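Local coordinates for gluconate kinase (Lactobacillus acidophilus, PDB 3LL3), which probably phosphorylates a sugar substrate at the expense of ATP, as a member of the FGGY carbohydrate kinase family that binds ATP and D-xylulose, at residues I120-I134 and T179-L193. Numbering follows the deposited sequence. Where two conformers were deposited one is given.
With DXP (1-deoxy-D-xylulose-5-phosphate), chain D.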
ATOM      1  N   ILE A 120     -34.436  -6.636  -5.441  1.00 25.70           N
ATOM      2  CA  ILE A 120     -34.537  -5.504  -6.358  1.00 26.68           C
ATOM      3  C   ILE A 120     -33.593  -5.701  -7.559  1.00 26.60           C
ATOM      4  O   ILE A 120     -33.975  -5.479  -8.723  1.00 25.31           O
ATOM      5  CB  ILE A 120     -34.270  -4.170  -5.620  1.00 27.69           C
ATOM      6  CG1 ILE A 120     -35.478  -3.794  -4.762  1.00 26.86           C
ATOM      7  CG2 ILE A 120     -33.972  -3.035  -6.605  1.00 25.83           C
ATOM      8  CD1 ILE A 120     -35.188  -2.713  -3.758  1.00 27.39           C
ATOM      9  N   TYR A 121     -32.370  -6.146  -7.276  1.00 25.36           N
ATOM     10  CA  TYR A 121     -31.411  -6.457  -8.337  1.00 26.78           C
ATOM     11  C   TYR A 121     -31.915  -7.542  -9.300  1.00 24.59           C
ATOM     12  O   TYR A 121     -31.856  -7.385 -10.507  1.00 27.42           O
ATOM     13  CB  TYR A 121     -30.047  -6.856  -7.766  1.00 23.88           C
ATOM     14  CG  TYR A 121     -29.069  -7.142  -8.869  1.00 27.15           C
ATOM     15  CD1 TYR A 121     -28.532  -6.107  -9.626  1.00 25.32           C
ATOM     16  CD2 TYR A 121     -28.703  -8.446  -9.183  1.00 26.40           C
ATOM     17  CE1 TYR A 121     -27.650  -6.364 -10.673  1.00 26.46           C
ATOM     18  CE2 TYR A 121     -27.819  -8.717 -10.210  1.00 28.73           C
ATOM     19  CZ  TYR A 121     -27.299  -7.673 -10.954  1.00 28.36           C
ATOM     20  OH  TYR A 121     -26.426  -7.945 -11.975  1.00 26.79           O
ATOM     21  N   ARG A 122     -32.363  -8.658  -8.738  1.00 28.24           N
ATOM     22  CA  ARG A 122     -32.927  -9.727  -9.551  0.55 28.31           C
ATOM     23  C   ARG A 122     -34.102  -9.225 -10.392  1.00 27.94           C
ATOM     24  O   ARG A 122     -34.245  -9.654 -11.529  1.00 28.50           O
ATOM     25  CB  ARG A 122     -33.352 -10.915  -8.681  0.55 30.27           C
ATOM     26  CG  ARG A 122     -32.381 -12.082  -8.641  0.55 29.94           C
ATOM     27  CD  ARG A 122     -32.880 -13.182  -7.700  0.55 29.68           C
ATOM     28  NE  ARG A 122     -32.227 -13.080  -6.399  0.55 32.81           N
ATOM     29  CZ  ARG A 122     -32.840 -12.764  -5.267  0.55 31.14           C
ATOM     30  NH1 ARG A 122     -32.143 -12.689  -4.147  0.55 32.67           N
ATOM     31  NH2 ARG A 122     -34.144 -12.541  -5.245  0.55 31.35           N
ATOM     32  N   LYS A 123     -34.914  -8.303  -9.868  1.00 26.51           N
ATOM     33  CA  LYS A 123     -36.077  -7.787 -10.604  1.00 28.30           C
ATOM     34  C   LYS A 123     -35.755  -6.740 -11.660  1.00 26.61           C
ATOM     35  O   LYS A 123     -36.404  -6.693 -12.709  1.00 24.83           O
ATOM     36  CB  LYS A 123     -37.106  -7.166  -9.653  1.00 26.38           C
ATOM     37  CG  LYS A 123     -38.044  -8.151  -8.975  1.00 28.83           C
ATOM     38  CD  LYS A 123     -38.778  -7.461  -7.831  1.00 29.10           C
ATOM     39  CE  LYS A 123     -39.703  -8.423  -7.115  1.00 33.05           C
ATOM     40  NZ  LYS A 123     -40.817  -8.841  -8.009  1.00 36.71           N
ATOM     41  N   THR A 124     -34.789  -5.874 -11.369  1.00 24.32           N
ATOM     42  CA  THR A 124     -34.657  -4.639 -12.148  1.00 25.09           C
ATOM     43  C   THR A 124     -33.264  -4.384 -12.719  1.00 24.99           C
ATOM     44  O   THR A 124     -33.080  -3.448 -13.482  1.00 25.59           O
ATOM     45  CB  THR A 124     -35.059  -3.398 -11.318  1.00 24.74           C
ATOM     46  OG1 THR A 124     -34.049  -3.131 -10.329  1.00 23.30           O
ATOM     47  CG2 THR A 124     -36.430  -3.599 -10.631  1.00 24.07           C
ATOM     48  N   GLY A 125     -32.286  -5.199 -12.337  1.00 25.31           N
ATOM     49  CA  GLY A 125     -30.925  -5.007 -12.808  1.00 25.36           C
ATOM     50  C   GLY A 125     -30.191  -3.895 -12.083  1.00 24.18           C
ATOM     51  O   GLY A 125     -29.081  -3.528 -12.475  1.00 23.02           O
HETATM   52  N   MSE A 126     -30.820  -3.342 -11.049  1.00 23.06           N
HETATM   53  CA  MSE A 126     -30.228  -2.258 -10.271  1.00 25.00           C
HETATM   54  C   MSE A 126     -29.291  -2.760  -9.171  1.00 26.78           C
HETATM   55  O   MSE A 126     -29.723  -3.459  -8.251  1.00 25.21           O
HETATM   56  CB  MSE A 126     -31.319  -1.368  -9.661  1.00 23.97           C
HETATM   57  CG  MSE A 126     -30.778  -0.310  -8.711  1.00 26.36           C
HETATM   58 SE   MSE A 126     -29.550   0.927  -9.677  1.00 40.72          SE
HETATM   59  CE  MSE A 126     -28.689   1.784  -8.147  1.00 33.66           C
ATOM     60  N   PRO A 127     -27.990  -2.422  -9.271  1.00 25.69           N
ATOM     61  CA  PRO A 127     -27.046  -2.797  -8.213  1.00 24.96           C
ATOM     62  C   PRO A 127     -27.465  -2.292  -6.838  1.00 26.29           C
ATOM     63  O   PRO A 127     -28.265  -1.354  -6.721  1.00 23.70           O
ATOM     64  CB  PRO A 127     -25.749  -2.116  -8.655  1.00 26.77           C
ATOM     65  CG  PRO A 127     -25.830  -2.109 -10.129  1.00 27.62           C
ATOM     66  CD  PRO A 127     -27.295  -1.893 -10.461  1.00 25.69           C
HETATM   67  N   MSE A 128     -26.917  -2.901  -5.791  1.00 25.49           N
HETATM   68  CA  MSE A 128     -27.364  -2.545  -4.449  1.00 27.37           C
HETATM   69  C   MSE A 128     -26.664  -1.276  -3.975  1.00 28.14           C
HETATM   70  O   MSE A 128     -25.705  -1.325  -3.194  1.00 28.69           O
HETATM   71  CB  MSE A 128     -27.158  -3.714  -3.492  1.00 29.52           C
HETATM   72  CG  MSE A 128     -27.590  -5.033  -4.103  1.00 29.67           C
HETATM   73 SE   MSE A 128     -27.330  -6.526  -2.878  1.00 45.78          SE
HETATM   74  CE  MSE A 128     -26.438  -7.780  -4.097  1.00 39.48           C
ATOM     75  N   HIS A 129     -27.148  -0.135  -4.458  1.00 22.69           N
ATOM     76  CA  HIS A 129     -26.478   1.131  -4.217  1.00 24.93           C
ATOM     77  C   HIS A 129     -27.489   2.247  -4.039  1.00 25.34           C
ATOM     78  O   HIS A 129     -28.497   2.268  -4.736  1.00 25.91           O
ATOM     79  CB  HIS A 129     -25.559   1.465  -5.403  1.00 24.06           C
ATOM     80  CG  HIS A 129     -24.560   2.537  -5.097  1.00 27.25           C
ATOM     81  ND1 HIS A 129     -24.856   3.881  -5.190  1.00 26.28           N
ATOM     82  CD2 HIS A 129     -23.275   2.463  -4.668  1.00 27.50           C
ATOM     83  CE1 HIS A 129     -23.792   4.587  -4.856  1.00 28.26           C
ATOM     84  NE2 HIS A 129     -22.819   3.751  -4.527  1.00 27.17           N
ATOM     85  N   PRO A 130     -27.203   3.193  -3.129  1.00 26.01           N
ATOM     86  CA  PRO A 130     -28.093   4.306  -2.766  1.00 26.50           C
ATOM     87  C   PRO A 130     -28.380   5.309  -3.888  1.00 27.49           C
ATOM     88  O   PRO A 130     -29.248   6.181  -3.733  1.00 26.85           O
ATOM     89  CB  PRO A 130     -27.342   4.991  -1.611  1.00 28.13           C
ATOM     90  CG  PRO A 130     -25.910   4.556  -1.781  1.00 25.95           C
ATOM     91  CD  PRO A 130     -26.028   3.136  -2.240  1.00 25.52           C
HETATM   92  N   MSE A 131     -27.687   5.176  -5.012  1.00 26.45           N
HETATM   93  CA  MSE A 131     -27.888   6.070  -6.146  1.00 25.61           C
HETATM   94  C   MSE A 131     -29.291   5.941  -6.772  1.00 26.92           C
HETATM   95  O   MSE A 131     -29.804   6.899  -7.363  1.00 27.84           O
HETATM   96  CB  MSE A 131     -26.831   5.797  -7.218  1.00 26.83           C
HETATM   97  CG  MSE A 131     -26.964   4.429  -7.883  1.00 28.17           C
HETATM   98 SE   MSE A 131     -25.380   3.970  -9.026  1.00 46.66          SE
HETATM   99  CE  MSE A 131     -25.867   2.182  -9.626  1.00 34.16           C
ATOM    100  N   ALA A 132     -29.890   4.760  -6.645  1.00 23.83           N
ATOM    101  CA  ALA A 132     -31.190   4.459  -7.252  1.00 26.72           C
ATOM    102  C   ALA A 132     -32.363   5.184  -6.596  1.00 27.21           C
ATOM    103  O   ALA A 132     -32.481   5.212  -5.361  1.00 26.11           O
ATOM    104  CB  ALA A 132     -31.454   2.952  -7.237  1.00 26.53           C
ATOM    105  N   PRO A 133     -33.235   5.773  -7.429  1.00 26.35           N
ATOM    106  CA  PRO A 133     -34.540   6.313  -7.043  1.00 26.47           C
ATOM    107  C   PRO A 133     -35.335   5.406  -6.086  1.00 27.04           C
ATOM    108  O   PRO A 133     -35.880   5.899  -5.109  1.00 24.95           O
ATOM    109  CB  PRO A 133     -35.250   6.458  -8.391  1.00 24.84           C
ATOM    110  CG  PRO A 133     -34.140   6.872  -9.301  1.00 25.73           C
ATOM    111  CD  PRO A 133     -32.922   6.079  -8.835  1.00 27.03           C
ATOM    112  N   ILE A 134     -35.387   4.103  -6.326  1.00 26.14           N
ATOM    113  CA  ILE A 134     -36.164   3.270  -5.415  1.00 24.06           C
ATOM    114  C   ILE A 134     -35.701   3.383  -3.945  1.00 26.63           C
ATOM    115  O   ILE A 134     -36.528   3.445  -3.035  1.00 26.26           O
ATOM    116  CB  ILE A 134     -36.210   1.803  -5.865  1.00 24.15           C
ATOM    117  CG1 ILE A 134     -37.073   0.984  -4.898  1.00 24.80           C
ATOM    118  CG2 ILE A 134     -34.818   1.234  -5.991  1.00 24.05           C
ATOM    119  CD1 ILE A 134     -37.292  -0.440  -5.346  1.00 26.35           C
ATOM    120  N   THR A 179     -34.087   3.646 -12.478  1.00 24.09           N
ATOM    121  CA  THR A 179     -34.864   3.908 -11.250  1.00 25.26           C
ATOM    122  C   THR A 179     -34.734   2.802 -10.204  1.00 24.39           C
ATOM    123  O   THR A 179     -34.802   3.073  -9.010  1.00 25.60           O
ATOM    124  CB  THR A 179     -36.388   4.100 -11.510  1.00 23.10           C
ATOM    125  OG1 THR A 179     -36.936   2.907 -12.076  1.00 24.02           O
ATOM    126  CG2 THR A 179     -36.656   5.269 -12.445  1.00 23.42           C
ATOM    127  N   GLY A 180     -34.558   1.562 -10.660  1.00 24.38           N
ATOM    128  CA  GLY A 180     -34.566   0.409  -9.773  1.00 23.94           C
ATOM    129  C   GLY A 180     -35.998  -0.068  -9.553  1.00 24.50           C
ATOM    130  O   GLY A 180     -36.271  -0.838  -8.641  1.00 27.17           O
ATOM    131  N   ILE A 181     -36.913   0.392 -10.401  1.00 26.05           N
ATOM    132  CA  ILE A 181     -38.333   0.046 -10.270  1.00 25.14           C
ATOM    133  C   ILE A 181     -38.822  -0.651 -11.537  1.00 26.59           C
ATOM    134  O   ILE A 181     -39.888  -1.257 -11.543  1.00 25.22           O
ATOM    135  CB  ILE A 181     -39.196   1.294 -10.008  1.00 25.54           C
ATOM    136  CG1 ILE A 181     -38.579   2.141  -8.899  1.00 26.34           C
ATOM    137  CG2 ILE A 181     -40.640   0.907  -9.631  1.00 27.12           C
ATOM    138  CD1 ILE A 181     -39.270   3.496  -8.727  1.00 27.02           C
ATOM    139  N   LEU A 182     -38.025  -0.586 -12.606  1.00 25.17           N
ATOM    140  CA  LEU A 182     -38.427  -1.165 -13.890  1.00 23.05           C
ATOM    141  C   LEU A 182     -38.139  -2.660 -13.922  1.00 25.09           C
ATOM    142  O   LEU A 182     -36.992  -3.080 -13.785  1.00 25.12           O
ATOM    143  CB  LEU A 182     -37.688  -0.482 -15.037  1.00 25.01           C
ATOM    144  CG  LEU A 182     -38.103  -0.905 -16.452  1.00 24.74           C
ATOM    145  CD1 LEU A 182     -39.440  -0.287 -16.819  1.00 25.98           C
ATOM    146  CD2 LEU A 182     -37.029  -0.556 -17.510  1.00 24.56           C
ATOM    147  N   ASN A 183     -39.178  -3.464 -14.124  1.00 27.24           N
ATOM    148  CA  ASN A 183     -39.024  -4.911 -14.211  1.00 25.63           C
ATOM    149  C   ASN A 183     -38.282  -5.315 -15.489  1.00 27.20           C
ATOM    150  O   ASN A 183     -38.621  -4.869 -16.579  1.00 27.41           O
ATOM    151  CB  ASN A 183     -40.389  -5.617 -14.133  1.00 27.33           C
ATOM    152  CG  ASN A 183     -40.266  -7.135 -14.018  1.00 27.62           C
ATOM    153  OD1 ASN A 183     -40.315  -7.685 -12.922  1.00 33.17           O
ATOM    154  ND2 ASN A 183     -40.092  -7.812 -15.142  1.00 28.11           N
ATOM    155  N   LEU A 184     -37.282  -6.173 -15.349  1.00 27.23           N
ATOM    156  CA  LEU A 184     -36.453  -6.565 -16.488  1.00 28.46           C
ATOM    157  C   LEU A 184     -37.225  -7.362 -17.533  1.00 30.01           C
ATOM    158  O   LEU A 184     -36.961  -7.238 -18.722  1.00 29.10           O
ATOM    159  CB  LEU A 184     -35.250  -7.383 -16.025  1.00 24.53           C
ATOM    160  CG  LEU A 184     -34.112  -6.616 -15.352  1.00 27.23           C
ATOM    161  CD1 LEU A 184     -33.129  -7.582 -14.763  1.00 24.90           C
ATOM    162  CD2 LEU A 184     -33.391  -5.698 -16.328  1.00 27.13           C
ATOM    163  N   LYS A 185     -38.168  -8.184 -17.082  1.00 30.18           N
ATOM    164  CA  LYS A 185     -38.912  -9.074 -17.979  1.00 33.94           C
ATOM    165  C   LYS A 185     -40.112  -8.423 -18.665  1.00 30.94           C
ATOM    166  O   LYS A 185     -40.410  -8.727 -19.814  1.00 32.95           O
ATOM    167  CB  LYS A 185     -39.382 -10.320 -17.233  1.00 36.42           C
ATOM    168  CG  LYS A 185     -38.311 -11.373 -17.044  1.00 40.28           C
ATOM    169  CD  LYS A 185     -38.730 -12.360 -15.952  1.00 47.02           C
ATOM    170  CE  LYS A 185     -37.546 -13.201 -15.474  1.00 51.28           C
ATOM    171  NZ  LYS A 185     -37.751 -13.710 -14.083  1.00 60.23           N
ATOM    172  N   THR A 186     -40.816  -7.551 -17.957  1.00 31.78           N
ATOM    173  CA  THR A 186     -42.006  -6.921 -18.519  1.00 29.62           C
ATOM    174  C   THR A 186     -41.680  -5.586 -19.175  1.00 31.56           C
ATOM    175  O   THR A 186     -42.399  -5.136 -20.073  1.00 31.07           O
ATOM    176  CB  THR A 186     -43.067  -6.678 -17.445  1.00 29.69           C
ATOM    177  OG1 THR A 186     -42.591  -5.693 -16.520  1.00 28.58           O
ATOM    178  CG2 THR A 186     -43.375  -7.977 -16.705  1.00 31.51           C
ATOM    179  N   LEU A 187     -40.584  -4.961 -18.738  1.00 28.61           N
ATOM    180  CA  LEU A 187     -40.264  -3.594 -19.155  1.00 26.81           C
ATOM    181  C   LEU A 187     -41.396  -2.612 -18.829  1.00 31.22           C
ATOM    182  O   LEU A 187     -41.609  -1.624 -19.533  1.00 29.66           O
ATOM    183  CB  LEU A 187     -39.876  -3.527 -20.638  1.00 29.68           C
ATOM    184  CG  LEU A 187     -38.711  -4.449 -21.013  1.00 32.40           C
ATOM    185  CD1 LEU A 187     -38.197  -4.180 -22.410  1.00 31.08           C
ATOM    186  CD2 LEU A 187     -37.573  -4.336 -19.981  1.00 28.30           C
ATOM    187  N   THR A 188     -42.125  -2.890 -17.756  1.00 30.78           N
ATOM    188  CA  THR A 188     -42.928  -1.849 -17.131  1.00 31.16           C
ATOM    189  C   THR A 188     -42.637  -1.878 -15.626  1.00 29.12           C
ATOM    190  O   THR A 188     -41.850  -2.705 -15.176  1.00 29.04           O
ATOM    191  CB  THR A 188     -44.423  -2.007 -17.445  1.00 34.41           C
ATOM    192  OG1 THR A 188     -45.136  -0.852 -16.961  1.00 38.13           O
ATOM    193  CG2 THR A 188     -44.961  -3.286 -16.831  1.00 30.23           C
ATOM    194  N   TRP A 189     -43.229  -0.967 -14.860  1.00 28.22           N
ATOM    195  CA  TRP A 189     -42.964  -0.906 -13.420  1.00 29.40           C
ATOM    196  C   TRP A 189     -43.278  -2.240 -12.759  1.00 29.29           C
ATOM    197  O   TRP A 189     -44.248  -2.891 -13.124  1.00 29.58           O
ATOM    198  CB  TRP A 189     -43.787   0.204 -12.760  1.00 28.36           C
ATOM    199  CG  TRP A 189     -43.655   1.529 -13.447  1.00 29.74           C
ATOM    200  CD1 TRP A 189     -44.667   2.295 -13.979  1.00 30.91           C
ATOM    201  CD2 TRP A 189     -42.437   2.244 -13.700  1.00 29.57           C
ATOM    202  NE1 TRP A 189     -44.142   3.441 -14.538  1.00 30.95           N
ATOM    203  CE2 TRP A 189     -42.781   3.434 -14.380  1.00 29.26           C
ATOM    204  CE3 TRP A 189     -41.099   2.006 -13.396  1.00 26.86           C
ATOM    205  CZ2 TRP A 189     -41.828   4.373 -14.757  1.00 29.49           C
ATOM    206  CZ3 TRP A 189     -40.147   2.936 -13.791  1.00 29.20           C
ATOM    207  CH2 TRP A 189     -40.515   4.105 -14.456  1.00 29.15           C
ATOM    208  N   ASP A 190     -42.435  -2.653 -11.814  1.00 27.29           N
ATOM    209  CA  ASP A 190     -42.640  -3.891 -11.066  1.00 29.54           C
ATOM    210  C   ASP A 190     -43.744  -3.661 -10.015  1.00 30.54           C
ATOM    211  O   ASP A 190     -43.571  -2.840  -9.108  1.00 28.49           O
ATOM    212  CB  ASP A 190     -41.331  -4.309 -10.392  1.00 28.03           C
ATOM    213  CG  ASP A 190     -41.407  -5.683  -9.767  1.00 31.36           C
ATOM    214  OD1 ASP A 190     -40.978  -6.650 -10.419  1.00 31.58           O
ATOM    215  OD2 ASP A 190     -41.920  -5.807  -8.627  1.00 34.99           O
ATOM    216  N   GLN A 191     -44.878  -4.351 -10.154  1.00 30.12           N
ATOM    217  CA  GLN A 191     -46.021  -4.109  -9.254  1.00 30.86           C
ATOM    218  C   GLN A 191     -45.712  -4.346  -7.778  1.00 31.67           C
ATOM    219  O   GLN A 191     -46.128  -3.574  -6.907  1.00 32.35           O
ATOM    220  CB  GLN A 191     -47.239  -4.944  -9.637  1.00 32.83           C
ATOM    221  CG  GLN A 191     -48.493  -4.536  -8.825  1.00 33.87           C
ATOM    222  CD  GLN A 191     -48.950  -3.124  -9.161  1.00 35.41           C
ATOM    223  OE1 GLN A 191     -49.035  -2.256  -8.291  1.00 35.93           O
ATOM    224  NE2 GLN A 191     -49.221  -2.883 -10.435  1.00 35.88           N
ATOM    225  N   GLU A 192     -45.014  -5.441  -7.502  1.00 31.27           N
ATOM    226  CA  GLU A 192     -44.553  -5.751  -6.160  1.00 32.40           C
ATOM    227  C   GLU A 192     -43.721  -4.612  -5.556  1.00 31.34           C
ATOM    228  O   GLU A 192     -43.922  -4.227  -4.407  1.00 28.83           O
ATOM    229  CB  GLU A 192     -43.755  -7.056  -6.192  1.00 33.67           C
ATOM    230  CG  GLU A 192     -43.400  -7.612  -4.849  1.00 40.70           C
ATOM    231  CD  GLU A 192     -42.760  -9.000  -4.937  1.00 44.13           C
ATOM    232  OE1 GLU A 192     -42.714  -9.586  -6.050  1.00 41.70           O
ATOM    233  OE2 GLU A 192     -42.318  -9.501  -3.881  1.00 46.11           O
ATOM    234  N   LEU A 193     -42.782  -4.065  -6.326  1.00 30.54           N
ATOM    235  CA  LEU A 193     -41.965  -2.956  -5.824  1.00 29.46           C
ATOM    236  C   LEU A 193     -42.790  -1.664  -5.620  1.00 29.85           C
ATOM    237  O   LEU A 193     -42.572  -0.918  -4.659  1.00 28.08           O
ATOM    238  CB  LEU A 193     -40.754  -2.705  -6.748  1.00 29.30           C
ATOM    239  CG  LEU A 193     -39.673  -3.793  -6.793  1.00 29.10           C
ATOM    240  CD1 LEU A 193     -38.562  -3.446  -7.783  1.00 25.21           C
ATOM    241  CD2 LEU A 193     -39.081  -4.084  -5.386  1.00 25.46           C
TER
HETATM  242  C1  DXP D3264     -18.396   8.065   2.329  1.00 59.86           C
HETATM  243  C2  DXP D3264     -17.408   8.645   1.274  1.00 59.91           C
HETATM  244  C3  DXP D3264     -17.989   8.945  -0.131  1.00 57.87           C
HETATM  245  C4  DXP D3264     -18.630   7.645  -0.659  1.00 53.51           C
HETATM  246  C5  DXP D3264     -18.952   7.364  -2.148  1.00 50.11           C
HETATM  247  O2  DXP D3264     -16.241   8.502   1.425  1.00 60.88           O
HETATM  248  O3  DXP D3264     -17.083   9.613  -0.918  1.00 58.94           O
HETATM  249  O4  DXP D3264     -18.002   6.576  -0.027  1.00 55.17           O
HETATM  250  O5  DXP D3264     -18.567   6.120  -2.671  1.00 50.30           O
HETATM  251  P   DXP D3264     -19.459   5.107  -3.638  1.00 42.23           P
HETATM  252  O2P DXP D3264     -20.452   4.248  -2.736  1.00 38.55           O
HETATM  253  O1P DXP D3264     -20.081   5.936  -4.861  1.00 36.74           O
HETATM  254  O3P DXP D3264     -18.642   4.077  -4.155  1.00 38.57           O
HETATM  255  O   HOH W   1     -34.808  -2.324 -15.287  1.00 26.11           O
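The C-terminal end of helix 116-124, in the N-terminal FGGY region, is tied to the capped start of helix 191-197 through Lys123, Asp190 and Glu192. The Lys123 side chain crosses those of Asp190 and Glu192 at about a right angle, and a bend at its last torsion (chi4 -67°) swings NZ back toward Asp190 while keeping it beside Glu192. Lys123 NZ makes salt bridges to Glu192 OE1 at 2.8 Å, from above that carboxylate plane, and to Asp190 OD1 at 3.3 Å, on its syn side. Asp190 is the N-cap: its OD2 uses the anti lone pair to accept from Leu193 N, so one carboxylate serves both helix start and lysine. A methionine in place of Lys123 would probably leave Asp190 and Glu192 as neighbouring negative charges without their shared cation. Gln119 binds the other oxygen of Glu192.

Next to the aliphatic part of Lys123, Leu193 sits as a knob among Ile120, Lys123, Thr124 and Ile134, its CD2 3.7 Å from Ile120 CG1. The last turn of helix 116-124 is also tied by backbone: Leu184 N donates to Lys123 O at 2.8 Å, and a water bridges Thr124 O and Leu182 O. Thr124 OG1 donates back to Ile120 O, from above the carbonyl plane, leaving CG2 to pack 3.6 Å from Leu193 CD1.

Farther along, helix 133-143 begins against Thr179, whose O accepts from Ile134 N at 2.9 Å. Gly180 CA packs against Met126 CB, and Gly180 O against Ile134 CD1. In the loop joining the two helices, His129 NE2 donates to DXP O2P at 3.0 Å.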